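PDB 1QQR: streptokinase domain B from Streptococcus dysgalactiae subsp. equisimilis, which probably takes part in the non-proteolytic activation of plasminogen, as one domain of the fibrinolytic activator streptokinase. Local coordinates for residues Ser7-Tyr12 and Leu35-Ile40; Ile44-Leu49 and Asp88-Tyr93; Ile66-Ser71 and Lys123-Lys128; Lys96-Ala101 and Ile114-Leu119. All coordinates share one frame; numbering follows the deposited sequence.

From the N terminus, strand 8-18 runs out and strand 33-38 returns, and contact 1 pairs the two strands, with 22 residues between its segments. Contact 2 follows in series. It joins strand 43-45 and the start of helix 46-60 to strand 92-94 and the loop before it. Contact 3 crosses contact 2, since Ile66-Ser71 lies between the two segments of contact 2 while Lys123-Lys128 comes later. It pairs strand 64-76 with the end of strand 111-128. Contact 4 sits within the span of contact 3 and fixes the loop before strand 102-104 to the start of strand 111-128. Contacts 1, 3 and 4 meet in the mixed sheet. Tyr93 links contacts 2 and 4 through Asp118.

Contact 1: residues Ser7-Tyr12 and Leu35-Ile40; sequences SVDVEY and LKTLAI
Ser7-Tyr12 and Leu35-Ile40 run antiparallel, with strand axes 4.6 Å apart at closest. The pair is part of the mixed beta-grasp sheet of the streptokinase domain, on which helix 46-60 packs. It holds a classic beta bulge: Leu35 and Lys36 both face Val10. Val10 O takes a short bond from Leu35 N (2.7 Å) and a weak one from Lys36 N. Val8 and Leu38 exchange two backbone bonds further along.

Val8, Val10 and Leu38 bring apolar groups together on one face, which Lys36 shares. Val10 CG2 meets Leu38 CD1 at 4.1 Å. Val8 CG2 meets Ile40 CD1 at 3.9 Å, the two side chains crossing at about a right angle. At the other end, Tyr12 CB rests 3.5 Å from Leu35 CD1. With CG anti to the Tyr12 N (chi1 -176°), the ring leads away from Leu35-Ile40 to helix 46-60, and its hydroxyl bonds to Glu122.

Asp9 and Thr37 occupy the other face, side by side and pointing the same way. Here the strands are closest, as expected for a non-hydrogen-bonded pair. Thr37 OG1 donates to Asp9 OD1 at 3.0 Å, from the anti side and 28° out of the carboxylate plane.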
loop_
_atom_site.group_PDB
_atom_site.type_symbol
_atom_site.label_atom_id
_atom_site.label_comp_id
_atom_site.label_asym_id
_atom_site.label_seq_id
_atom_site.Cartn_x
_atom_site.Cartn_y
_atom_site.Cartn_z
ATOM N N SER A 7 3.605 9.522 15.447
ATOM C CA SER A 7 3.554 9.693 14.012
ATOM C C SER A 7 3.536 8.333 13.344
ATOM O O SER A 7 3.995 7.347 13.915
ATOM C CB SER A 7 4.822 10.414 13.576
ATOM O OG SER A 7 4.546 11.473 12.701
ATOM N N VAL A 8 3.008 8.273 12.132
ATOM C CA VAL A 8 3.037 7.023 11.398
ATOM C C VAL A 8 3.432 7.321 9.959
ATOM O O VAL A 8 2.720 8.038 9.252
ATOM C CB VAL A 8 1.690 6.300 11.451
ATOM C CG1 VAL A 8 1.694 5.101 10.515
ATOM C CG2 VAL A 8 1.451 5.818 12.851
ATOM N N ASP A 9 4.596 6.831 9.541
ATOM C CA ASP A 9 5.022 7.045 8.148
ATOM C C ASP A 9 4.215 6.035 7.351
ATOM O O ASP A 9 4.298 4.829 7.616
ATOM C CB ASP A 9 6.502 6.716 7.919
ATOM C CG ASP A 9 7.438 7.729 8.530
ATOM O OD1 ASP A 9 7.033 8.896 8.676
ATOM O OD2 ASP A 9 8.587 7.346 8.840
ATOM N N VAL A 10 3.425 6.514 6.400
ATOM C CA VAL A 10 2.627 5.607 5.594
ATOM C C VAL A 10 3.356 5.302 4.295
ATOM O O VAL A 10 3.506 6.173 3.429
ATOM C CB VAL A 10 1.234 6.203 5.269
ATOM C CG1 VAL A 10 0.404 5.205 4.469
ATOM C CG2 VAL A 10 0.514 6.568 6.543
ATOM N N GLU A 11 3.834 4.068 4.183
ATOM C CA GLU A 11 4.513 3.634 2.981
ATOM C C GLU A 11 3.545 2.870 2.076
ATOM O O GLU A 11 2.577 2.241 2.531
ATOM C CB GLU A 11 5.725 2.778 3.328
ATOM C CG GLU A 11 6.921 3.611 3.748
ATOM C CD GLU A 11 8.028 2.781 4.379
ATOM O OE1 GLU A 11 8.384 1.720 3.829
ATOM O OE2 GLU A 11 8.557 3.199 5.427
ATOM N N TYR A 12 3.831 2.908 0.783
ATOM C CA TYR A 12 2.951 2.279 -0.184
ATOM C C TYR A 12 3.673 1.394 -1.168
ATOM O O TYR A 12 4.749 1.728 -1.655
ATOM C CB TYR A 12 2.216 3.386 -0.940
ATOM C CG TYR A 12 1.187 2.914 -1.927
ATOM C CD1 TYR A 12 -0.039 2.438 -1.504
ATOM C CD2 TYR A 12 1.439 2.965 -3.297
ATOM C CE1 TYR A 12 -1.000 2.022 -2.418
ATOM C CE2 TYR A 12 0.485 2.550 -4.236
ATOM C CZ TYR A 12 -0.737 2.083 -3.791
ATOM O OH TYR A 12 -1.715 1.736 -4.708
ATOM N N LEU A 35 4.241 7.634 1.221
ATOM C CA LEU A 35 3.127 8.444 0.787
ATOM C C LEU A 35 3.169 9.730 1.594
ATOM O O LEU A 35 3.226 10.823 1.052
ATOM C CB LEU A 35 1.836 7.710 1.078
ATOM C CG LEU A 35 0.978 7.370 -0.121
ATOM C CD1 LEU A 35 1.866 6.829 -1.251
ATOM C CD2 LEU A 35 -0.096 6.381 0.325
ATOM N N LYS A 36 3.131 9.576 2.911
ATOM C CA LYS A 36 3.160 10.711 3.814
ATOM C C LYS A 36 3.258 10.276 5.274
ATOM O O LYS A 36 3.119 9.098 5.607
ATOM C CB LYS A 36 1.906 11.568 3.606
ATOM C CG LYS A 36 0.599 10.789 3.572
ATOM C CD LYS A 36 -0.547 11.662 3.016
ATOM C CE LYS A 36 -1.830 10.844 2.734
ATOM N NZ LYS A 36 -3.016 11.654 2.266
ATOM N N THR A 37 3.516 11.244 6.136
ATOM C CA THR A 37 3.607 11.004 7.557
ATOM C C THR A 37 2.321 11.566 8.120
ATOM O O THR A 37 2.020 12.738 7.945
ATOM C CB THR A 37 4.813 11.730 8.130
ATOM O OG1 THR A 37 5.967 11.329 7.387
ATOM C CG2 THR A 37 5.018 11.365 9.600
ATOM N N LEU A 38 1.545 10.718 8.771
ATOM C CA LEU A 38 0.264 11.135 9.312
ATOM C C LEU A 38 0.210 10.880 10.795
ATOM O O LEU A 38 1.151 10.360 11.382
ATOM C CB LEU A 38 -0.866 10.348 8.639
ATOM C CG LEU A 38 -1.010 10.586 7.138
ATOM C CD1 LEU A 38 -2.154 9.728 6.595
ATOM C CD2 LEU A 38 -1.277 12.065 6.891
ATOM N N ALA A 39 -0.913 11.238 11.398
ATOM C CA ALA A 39 -1.100 11.031 12.824
ATOM C C ALA A 39 -2.176 9.977 13.015
ATOM O O ALA A 39 -2.986 9.729 12.115
ATOM C CB ALA A 39 -1.524 12.349 13.494
ATOM N N ILE A 40 -2.169 9.346 14.181
ATOM C CA ILE A 40 -3.164 8.347 14.532
ATOM C C ILE A 40 -4.530 9.002 14.279
ATOM O O ILE A 40 -4.748 10.155 14.669
ATOM C CB ILE A 40 -3.032 7.957 16.039
ATOM C CG1 ILE A 40 -2.087 6.764 16.204
ATOM C CG2 ILE A 40 -4.392 7.637 16.627
ATOM C CD1 ILE A 40 -0.650 7.064 15.849
#

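Contact 2: residues Ile44-Leu49 and Asp88-Tyr93; sequences ITSQEL and DQEFTY
Ile44-Thr45 and Thr92-Tyr93 pair antiparallel, and the chain of the first segment then turns into helix 46-60. Ile44 and Tyr93 form the hydrogen-bonded pair, with Tyr93 N to Ile44 O at 2.6 Å. Ser46 N extends the pairing by donating to Phe91 O.

Ser46 meets the second segment through both its CB and its OG. Its CB sits over the centre of one face of the Phe91 ring, 3.6 Å from the centroid, a CH-pi contact. Leu49 CD1 comes to the edge of the same ring, 3.8 Å from Phe91 CE1. Ser46 OG lies between its own N and carbonyl carbon (chi1 47°), where it accepts from Phe91 N at 2.9 Å and donates to Glu90 OE2 at 2.5 Å. Glu90 uses its anti lone pair. The junction of strand and helix is a capping box: Thr45 is the N-cap, Thr45 N donates to Glu48 OE2 at 2.8 Å, and Glu48 N returns a weak bond to Thr45 OG1. The Gln47 amide stacks on the Glu90 carboxylate, their planes 21° apart. On the Thr45 face, its CG2 touches Thr92 CG2 at 3.6 Å. The Tyr93 hydroxyl bonds to Asp118 and to Lys96 N, beyond the two segments.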
loop_
_atom_site.group_PDB
_atom_site.type_symbol
_atom_site.label_atom_id
_atom_site.label_comp_id
_atom_site.label_asym_id
_atom_site.label_seq_id
_atom_site.Cartn_x
_atom_site.Cartn_y
_atom_site.Cartn_z
ATOM N N ILE A 44 -7.074 7.918 4.945
ATOM C CA ILE A 44 -6.600 7.786 3.572
ATOM C C ILE A 44 -7.769 7.065 2.925
ATOM O O ILE A 44 -8.259 6.101 3.496
ATOM C CB ILE A 44 -5.350 6.905 3.506
ATOM C CG1 ILE A 44 -4.234 7.558 4.313
ATOM C CG2 ILE A 44 -4.891 6.743 2.082
ATOM C CD1 ILE A 44 -3.052 6.681 4.521
ATOM N N THR A 45 -8.219 7.534 1.763
ATOM C CA THR A 45 -9.358 6.922 1.090
ATOM C C THR A 45 -8.902 6.116 -0.113
ATOM O O THR A 45 -7.799 6.331 -0.634
ATOM C CB THR A 45 -10.325 7.990 0.558
ATOM O OG1 THR A 45 -9.605 8.882 -0.305
ATOM C CG2 THR A 45 -10.925 8.793 1.695
ATOM N N SER A 46 -9.766 5.206 -0.560
ATOM C CA SER A 46 -9.479 4.386 -1.733
ATOM C C SER A 46 -9.264 5.250 -2.985
ATOM O O SER A 46 -8.434 4.921 -3.829
ATOM C CB SER A 46 -10.611 3.402 -1.959
ATOM O OG SER A 46 -11.848 4.073 -1.871
ATOM N N GLN A 47 -9.965 6.374 -3.101
ATOM C CA GLN A 47 -9.754 7.220 -4.283
ATOM C C GLN A 47 -8.341 7.784 -4.320
ATOM O O GLN A 47 -7.727 7.879 -5.379
ATOM C CB GLN A 47 -10.767 8.369 -4.348
ATOM C CG GLN A 47 -12.195 7.922 -4.639
ATOM C CD GLN A 47 -12.958 7.545 -3.397
ATOM O OE1 GLN A 47 -14.143 7.229 -3.464
ATOM N NE2 GLN A 47 -12.289 7.573 -2.253
ATOM N N GLU A 48 -7.830 8.170 -3.161
ATOM C CA GLU A 48 -6.472 8.688 -3.077
ATOM C C GLU A 48 -5.460 7.607 -3.450
ATOM O O GLU A 48 -4.461 7.888 -4.109
ATOM C CB GLU A 48 -6.174 9.164 -1.663
ATOM C CG GLU A 48 -7.117 10.261 -1.190
ATOM C CD GLU A 48 -6.790 10.733 0.222
ATOM O OE1 GLU A 48 -6.373 11.904 0.368
ATOM O OE2 GLU A 48 -6.944 9.930 1.171
ATOM N N LEU A 49 -5.716 6.375 -3.017
ATOM C CA LEU A 49 -4.798 5.278 -3.313
ATOM C C LEU A 49 -4.825 4.978 -4.816
ATOM O O LEU A 49 -3.761 4.755 -5.439
ATOM C CB LEU A 49 -5.156 4.035 -2.481
ATOM C CG LEU A 49 -4.956 4.207 -0.967
ATOM C CD1 LEU A 49 -5.354 2.923 -0.266
ATOM C CD2 LEU A 49 -3.489 4.550 -0.644
ATOM N N ASP A 88 -14.373 -4.890 -2.711
ATOM C CA ASP A 88 -15.189 -4.372 -3.805
ATOM C C ASP A 88 -16.086 -3.190 -3.502
ATOM O O ASP A 88 -17.258 -3.184 -3.877
ATOM C CB ASP A 88 -16.028 -5.501 -4.414
ATOM C CG ASP A 88 -15.198 -6.455 -5.270
ATOM O OD1 ASP A 88 -14.525 -5.983 -6.214
ATOM O OD2 ASP A 88 -15.223 -7.677 -5.003
ATOM N N GLN A 89 -15.533 -2.181 -2.837
ATOM C CA GLN A 89 -16.278 -0.971 -2.507
ATOM C C GLN A 89 -15.255 0.076 -2.104
ATOM O O GLN A 89 -14.141 -0.270 -1.715
ATOM C CB GLN A 89 -17.238 -1.237 -1.346
ATOM C CG GLN A 89 -16.533 -1.656 -0.075
ATOM C CD GLN A 89 -17.479 -2.040 1.053
ATOM O OE1 GLN A 89 -18.248 -2.982 0.929
ATOM N NE2 GLN A 89 -17.413 -1.312 2.163
ATOM N N GLU A 90 -15.609 1.352 -2.227
ATOM C CA GLU A 90 -14.699 2.416 -1.825
ATOM C C GLU A 90 -14.501 2.281 -0.320
ATOM O O GLU A 90 -15.353 1.726 0.377
ATOM C CB GLU A 90 -15.289 3.773 -2.168
ATOM C CG GLU A 90 -15.560 3.935 -3.652
ATOM C CD GLU A 90 -14.308 3.824 -4.511
ATOM O OE1 GLU A 90 -14.433 3.821 -5.753
ATOM O OE2 GLU A 90 -13.191 3.750 -3.958
ATOM N N PHE A 91 -13.372 2.757 0.187
ATOM C CA PHE A 91 -13.107 2.642 1.609
ATOM C C PHE A 91 -12.254 3.778 2.142
ATOM O O PHE A 91 -11.669 4.544 1.383
ATOM C CB PHE A 91 -12.405 1.302 1.902
ATOM C CG PHE A 91 -11.074 1.110 1.166
ATOM C CD1 PHE A 91 -9.945 1.863 1.497
ATOM C CD2 PHE A 91 -10.954 0.155 0.157
ATOM C CE1 PHE A 91 -8.719 1.665 0.835
ATOM C CE2 PHE A 91 -9.734 -0.047 -0.510
ATOM C CZ PHE A 91 -8.614 0.712 -0.168
ATOM N N THR A 92 -12.193 3.877 3.458
ATOM C CA THR A 92 -11.351 4.861 4.108
ATOM C C THR A 92 -10.526 4.071 5.121
ATOM O O THR A 92 -11.024 3.158 5.771
ATOM C CB THR A 92 -12.156 5.919 4.888
ATOM O OG1 THR A 92 -13.039 5.245 5.784
ATOM C CG2 THR A 92 -12.949 6.824 3.955
ATOM N N TYR A 93 -9.247 4.390 5.222
ATOM C CA TYR A 93 -8.411 3.725 6.197
ATOM C C TYR A 93 -8.015 4.790 7.202
ATOM O O TYR A 93 -7.515 5.864 6.833
ATOM C CB TYR A 93 -7.152 3.138 5.567
ATOM C CG TYR A 93 -6.115 2.787 6.621
ATOM C CD1 TYR A 93 -6.398 1.848 7.618
ATOM C CD2 TYR A 93 -4.885 3.442 6.662
ATOM C CE1 TYR A 93 -5.471 1.578 8.633
ATOM C CE2 TYR A 93 -3.958 3.183 7.680
ATOM C CZ TYR A 93 -4.256 2.257 8.659
ATOM O OH TYR A 93 -3.365 2.041 9.692
#

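Contact 3: residues Ile66-Ser71 and Lys123-Lys128; sequences IYERDS and KYYVLK
The Tyr124 ring is packed between Ile66 and Arg69. Ile66 CD1 lies over one face, 4.2 Å from the ring centroid and offset toward the rim, and Ile66 CG2 is 3.5 Å from Tyr124 CD2. CG of Arg69 lies over the opposite face. Arg69 runs alongside the ring, pointing the same way. Its CG is anti to the backbone N (chi1 178°), and a bend at chi3 brings the guanidinium round to the hydroxyl end. The guanidinium and ring planes are 57° apart, with Tyr124 CE2 over one guanidinium face. Arg69 NH2 makes a weak bond to Tyr124 OH at 2.9 Å. The stronger partner of both residues is Glu122, which probably balances the arginine charge.

Tyr125 lies on the other face of the sheet beside Glu68, whose CG meets the ring edge at Tyr125 CD1 (4.0 Å). A water bridges Tyr125 OH and Asp70 OD1. Lys123 crosses Asp70 obliquely in a long, less certain salt bridge.

Both Tyr67 N and Glu68 N donate to Tyr125 O, and Asp70 N bonds to Lys123 O at 2.8 Å. Tyr67 and Glu68 thus face Tyr125, and Asp70 and Ser71 face Lys123: two classic beta bulges in antiparallel strands of the beta-grasp sheet.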
loop_
_atom_site.group_PDB
_atom_site.type_symbol
_atom_site.label_atom_id
_atom_site.label_comp_id
_atom_site.label_asym_id
_atom_site.label_seq_id
_atom_site.Cartn_x
_atom_site.Cartn_y
_atom_site.Cartn_z
ATOM N N ILE A 66 -5.506 1.267 -14.931
ATOM C CA ILE A 66 -6.065 0.452 -13.869
ATOM C C ILE A 66 -7.360 -0.106 -14.421
ATOM O O ILE A 66 -8.148 0.617 -15.020
ATOM C CB ILE A 66 -6.477 1.273 -12.625
ATOM C CG1 ILE A 66 -5.275 1.974 -12.008
ATOM C CG2 ILE A 66 -7.164 0.359 -11.616
ATOM C CD1 ILE A 66 -4.287 1.069 -11.406
ATOM N N TYR A 67 -7.583 -1.391 -14.214
ATOM C CA TYR A 67 -8.808 -2.001 -14.667
ATOM C C TYR A 67 -9.592 -2.154 -13.385
ATOM O O TYR A 67 -10.682 -1.623 -13.260
ATOM C CB TYR A 67 -8.571 -3.367 -15.328
ATOM C CG TYR A 67 -9.895 -4.001 -15.662
ATOM C CD1 TYR A 67 -10.803 -3.340 -16.491
ATOM C CD2 TYR A 67 -10.307 -5.172 -15.036
ATOM C CE1 TYR A 67 -12.093 -3.822 -16.673
ATOM C CE2 TYR A 67 -11.598 -5.665 -15.209
ATOM C CZ TYR A 67 -12.489 -4.981 -16.025
ATOM O OH TYR A 67 -13.784 -5.429 -16.170
ATOM N N GLU A 68 -9.036 -2.880 -12.422
ATOM C CA GLU A 68 -9.721 -3.003 -11.164
ATOM C C GLU A 68 -8.816 -3.424 -10.016
ATOM O O GLU A 68 -7.793 -4.077 -10.212
ATOM C CB GLU A 68 -10.926 -3.947 -11.290
ATOM C CG GLU A 68 -10.611 -5.421 -11.355
ATOM C CD GLU A 68 -11.883 -6.270 -11.321
ATOM O OE1 GLU A 68 -11.833 -7.386 -10.755
ATOM O OE2 GLU A 68 -12.924 -5.822 -11.860
ATOM N N ARG A 69 -9.218 -3.025 -8.817
ATOM C CA ARG A 69 -8.486 -3.322 -7.605
ATOM C C ARG A 69 -8.737 -4.768 -7.180
ATOM O O ARG A 69 -9.856 -5.251 -7.239
ATOM C CB ARG A 69 -8.920 -2.355 -6.484
ATOM C CG ARG A 69 -8.220 -2.637 -5.147
ATOM C CD ARG A 69 -8.734 -1.727 -4.037
ATOM N NE ARG A 69 -8.160 -0.390 -4.148
ATOM C CZ ARG A 69 -8.818 0.695 -4.540
ATOM N NH1 ARG A 69 -10.105 0.629 -4.872
ATOM N NH2 ARG A 69 -8.182 1.855 -4.593
ATOM N N ASP A 70 -7.694 -5.465 -6.755
ATOM C CA ASP A 70 -7.862 -6.832 -6.318
ATOM C C ASP A 70 -7.790 -6.960 -4.796
ATOM O O ASP A 70 -8.557 -7.709 -4.195
ATOM C CB ASP A 70 -6.816 -7.721 -6.961
ATOM C CG ASP A 70 -6.985 -9.169 -6.572
ATOM O OD1 ASP A 70 -8.116 -9.682 -6.683
ATOM O OD2 ASP A 70 -5.999 -9.792 -6.156
ATOM N N SER A 71 -6.863 -6.249 -4.169
ATOM C CA SER A 71 -6.748 -6.291 -2.709
ATOM C C SER A 71 -5.943 -5.124 -2.152
ATOM O O SER A 71 -5.101 -4.545 -2.845
ATOM C CB SER A 71 -6.117 -7.607 -2.247
ATOM O OG SER A 71 -4.939 -7.890 -2.967
ATOM N N LYS A 123 -2.807 -4.474 -4.938
ATOM C CA LYS A 123 -2.676 -5.201 -6.185
ATOM C C LYS A 123 -3.818 -4.765 -7.116
ATOM O O LYS A 123 -4.958 -4.747 -6.705
ATOM C CB LYS A 123 -2.766 -6.711 -5.933
ATOM C CG LYS A 123 -2.715 -7.556 -7.211
ATOM C CD LYS A 123 -2.779 -9.041 -6.905
ATOM C CE LYS A 123 -3.848 -9.735 -7.756
ATOM N NZ LYS A 123 -3.671 -9.546 -9.226
ATOM N N TYR A 124 -3.518 -4.384 -8.351
ATOM C CA TYR A 124 -4.589 -4.039 -9.280
ATOM C C TYR A 124 -4.430 -4.838 -10.561
ATOM O O TYR A 124 -3.319 -5.192 -10.945
ATOM C CB TYR A 124 -4.578 -2.567 -9.700
ATOM C CG TYR A 124 -4.896 -1.584 -8.618
ATOM C CD1 TYR A 124 -3.924 -1.227 -7.686
ATOM C CD2 TYR A 124 -6.132 -0.951 -8.560
ATOM C CE1 TYR A 124 -4.160 -0.265 -6.744
ATOM C CE2 TYR A 124 -6.383 0.021 -7.602
ATOM C CZ TYR A 124 -5.371 0.352 -6.696
ATOM O OH TYR A 124 -5.542 1.295 -5.732
ATOM N N TYR A 125 -5.551 -5.127 -11.211
ATOM C CA TYR A 125 -5.509 -5.791 -12.502
ATOM C C TYR A 125 -5.406 -4.618 -13.463
ATOM O O TYR A 125 -6.114 -3.634 -13.280
ATOM C CB TYR A 125 -6.810 -6.558 -12.754
ATOM C CG TYR A 125 -6.833 -7.884 -12.042
ATOM C CD1 TYR A 125 -7.689 -8.108 -10.963
ATOM C CD2 TYR A 125 -5.950 -8.899 -12.410
ATOM C CE1 TYR A 125 -7.652 -9.318 -10.261
ATOM C CE2 TYR A 125 -5.907 -10.102 -11.721
ATOM C CZ TYR A 125 -6.755 -10.307 -10.647
ATOM O OH TYR A 125 -6.694 -11.495 -9.951
ATOM N N VAL A 126 -4.505 -4.683 -14.440
ATOM C CA VAL A 126 -4.389 -3.589 -15.412
ATOM C C VAL A 126 -4.664 -4.031 -16.852
ATOM O O VAL A 126 -4.582 -5.209 -17.192
ATOM C CB VAL A 126 -3.008 -2.905 -15.350
ATOM C CG1 VAL A 126 -2.793 -2.313 -13.957
ATOM C CG2 VAL A 126 -1.915 -3.897 -15.707
ATOM N N LEU A 127 -4.958 -3.073 -17.713
ATOM C CA LEU A 127 -5.309 -3.387 -19.094
ATOM C C LEU A 127 -4.590 -2.459 -20.059
ATOM O O LEU A 127 -4.467 -1.259 -19.791
ATOM C CB LEU A 127 -6.823 -3.202 -19.232
ATOM C CG LEU A 127 -7.637 -3.537 -20.470
ATOM C CD1 LEU A 127 -7.952 -5.026 -20.498
ATOM C CD2 LEU A 127 -8.933 -2.765 -20.409
ATOM N N LYS A 128 -4.100 -2.989 -21.177
ATOM C CA LYS A 128 -3.441 -2.106 -22.126
ATOM C C LYS A 128 -4.606 -1.276 -22.653
ATOM O O LYS A 128 -5.666 -1.824 -22.941
ATOM C CB LYS A 128 -2.766 -2.891 -23.256
ATOM C CG LYS A 128 -1.556 -2.166 -23.867
ATOM C CD LYS A 128 -1.149 -2.738 -25.226
ATOM C CE LYS A 128 -0.667 -4.181 -25.140
ATOM N NZ LYS A 128 0.656 -4.324 -24.447
HETATM O O HOH W 1 -8.688 -12.370 -8.389
#

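Contact 4: residues Lys96-Ala101 and Ile114-Leu119; sequences KNREQA and INNTDL
Arg98 reaches from the loop Lys96-Ala101 to Asp118 on the opening part of strand 111-128. The contact joins this irregular loop to the mixed beta-grasp sheet of the domain. The directions of the touching parts differ by 136°.

The tight part centres on the buried Arg98. Its guanidinium forms a salt bridge with Asp118, with Arg98 NH2 to Asp118 OD1 at 2.8 Å, though the place of that oxygen is less sure. A weak bond of 3.1 Å joins Arg98 NH2 to Asp118 OD2. The two flat groups are turned 52° apart. Arg98 NE and NH2 also grip Lys96 O side-on, and that oxygen lies near the guanidinium plane. These two hydrogen bonds to one oxygen, with the salt bridge, hold the rotation of the group. Asp77 forms a second salt bridge with Arg98, so two carboxylates probably offset the buried arginine charge. The Asn116 side chain passes alongside Arg98 in the opposite direction.

The other end is looser, and several of its residues are partly exposed. Ala101 CB is 4.0 Å from Ile114 CG1. A water accepts from both Gln100 NE2 and Asn116 N, each at 3.0 Å. Gln100 OE1 turns to Lys6 N. One backbone bond still ties this end: Ile114 N donates to Ala101 O at 2.9 Å, from above the carbonyl plane and 45° out of it.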
loop_
_atom_site.group_PDB
_atom_site.type_symbol
_atom_site.label_atom_id
_atom_site.label_comp_id
_atom_site.label_asym_id
_atom_site.label_seq_id
_atom_site.Cartn_x
_atom_site.Cartn_y
_atom_site.Cartn_z
ATOM N N LYS A 96 -4.471 3.473 12.340
ATOM C CA LYS A 96 -4.652 2.713 13.573
ATOM C C LYS A 96 -3.808 3.212 14.760
ATOM O O LYS A 96 -2.634 3.559 14.605
ATOM C CB LYS A 96 -4.330 1.254 13.250
ATOM C CG LYS A 96 -4.533 0.241 14.325
ATOM C CD LYS A 96 -4.124 -1.118 13.765
ATOM C CE LYS A 96 -4.101 -2.223 14.817
ATOM N NZ LYS A 96 -5.433 -2.893 15.007
ATOM N N ASN A 97 -4.427 3.253 15.941
ATOM C CA ASN A 97 -3.766 3.694 17.173
ATOM C C ASN A 97 -2.744 2.648 17.575
ATOM O O ASN A 97 -2.958 1.445 17.399
ATOM C CB ASN A 97 -4.785 3.849 18.312
ATOM C CG ASN A 97 -4.291 4.754 19.428
ATOM O OD1 ASN A 97 -3.170 5.274 19.393
ATOM N ND2 ASN A 97 -5.136 4.956 20.426
ATOM N N ARG A 98 -1.625 3.099 18.117
ATOM C CA ARG A 98 -0.604 2.155 18.515
ATOM C C ARG A 98 0.411 2.717 19.489
ATOM O O ARG A 98 0.576 3.938 19.661
ATOM C CB ARG A 98 0.143 1.624 17.273
ATOM C CG ARG A 98 1.118 2.650 16.672
ATOM C CD ARG A 98 1.463 2.347 15.219
ATOM N NE ARG A 98 0.331 2.551 14.311
ATOM C CZ ARG A 98 0.324 2.208 13.021
ATOM N NH1 ARG A 98 1.387 1.625 12.475
ATOM N NH2 ARG A 98 -0.731 2.489 12.256
ATOM N N GLU A 99 1.116 1.774 20.094
ATOM C CA GLU A 99 2.180 2.035 21.041
ATOM C C GLU A 99 3.347 2.598 20.232
ATOM O O GLU A 99 3.591 2.152 19.118
ATOM C CB GLU A 99 2.567 0.715 21.696
ATOM C CG GLU A 99 3.113 0.866 23.082
ATOM C CD GLU A 99 2.094 1.426 24.040
ATOM O OE1 GLU A 99 1.066 0.756 24.264
ATOM O OE2 GLU A 99 2.330 2.533 24.563
ATOM N N GLN A 100 4.055 3.578 20.780
ATOM C CA GLN A 100 5.193 4.197 20.093
ATOM C C GLN A 100 6.309 3.171 19.908
ATOM O O GLN A 100 6.695 2.496 20.851
ATOM C CB GLN A 100 5.719 5.380 20.906
ATOM C CG GLN A 100 7.049 5.922 20.441
ATOM C CD GLN A 100 6.941 6.703 19.155
ATOM O OE1 GLN A 100 6.091 7.581 19.027
ATOM N NE2 GLN A 100 7.817 6.408 18.199
ATOM N N ALA A 101 6.831 3.071 18.691
ATOM C CA ALA A 101 7.895 2.111 18.390
ATOM C C ALA A 101 9.257 2.479 18.981
ATOM O O ALA A 101 9.614 3.667 19.087
ATOM C CB ALA A 101 8.049 1.964 16.874
ATOM N N ILE A 114 11.766 5.108 17.702
ATOM C CA ILE A 114 11.940 5.230 16.266
ATOM C C ILE A 114 10.571 5.401 15.660
ATOM O O ILE A 114 9.537 5.225 16.339
ATOM C CB ILE A 114 12.632 4.005 15.654
ATOM C CG1 ILE A 114 11.949 2.715 16.116
ATOM C CG2 ILE A 114 14.109 4.016 16.020
ATOM C CD1 ILE A 114 12.392 1.498 15.307
ATOM N N ASN A 115 10.552 5.769 14.392
ATOM C CA ASN A 115 9.291 6.011 13.708
ATOM C C ASN A 115 8.434 4.782 13.469
ATOM O O ASN A 115 8.928 3.705 13.141
ATOM C CB ASN A 115 9.565 6.744 12.397
ATOM C CG ASN A 115 10.050 8.173 12.637
ATOM O OD1 ASN A 115 11.137 8.564 12.204
ATOM N ND2 ASN A 115 9.239 8.957 13.347
ATOM N N ASN A 116 7.140 4.946 13.691
ATOM C CA ASN A 116 6.185 3.879 13.464
ATOM C C ASN A 116 5.877 3.954 11.974
ATOM O O ASN A 116 5.996 5.024 11.359
ATOM C CB ASN A 116 4.919 4.127 14.284
ATOM C CG ASN A 116 5.060 3.679 15.729
ATOM O OD1 ASN A 116 4.715 2.545 16.077
ATOM N ND2 ASN A 116 5.587 4.559 16.570
ATOM N N THR A 117 5.497 2.835 11.383
ATOM C CA THR A 117 5.201 2.843 9.957
ATOM C C THR A 117 4.011 1.961 9.657
ATOM O O THR A 117 3.755 0.996 10.371
ATOM C CB THR A 117 6.388 2.276 9.098
ATOM O OG1 THR A 117 6.674 0.946 9.534
ATOM C CG2 THR A 117 7.657 3.096 9.250
ATOM N N ASP A 118 3.296 2.328 8.597
ATOM C CA ASP A 118 2.176 1.551 8.072
ATOM C C ASP A 118 2.639 1.216 6.654
ATOM O O ASP A 118 3.157 2.076 5.938
ATOM C CB ASP A 118 0.896 2.380 7.941
ATOM C CG ASP A 118 -0.073 2.163 9.089
ATOM O OD1 ASP A 118 0.110 1.202 9.877
ATOM O OD2 ASP A 118 -1.041 2.959 9.185
ATOM N N LEU A 119 2.491 -0.032 6.254
ATOM C CA LEU A 119 2.851 -0.390 4.899
ATOM C C LEU A 119 1.548 -0.770 4.246
ATOM O O LEU A 119 0.939 -1.784 4.622
ATOM C CB LEU A 119 3.806 -1.593 4.828
ATOM C CG LEU A 119 3.980 -2.118 3.389
ATOM C CD1 LEU A 119 4.537 -1.020 2.497
ATOM C CD2 LEU A 119 4.905 -3.324 3.353
HETATM O O HOH W 2 6.594 7.248 15.575
#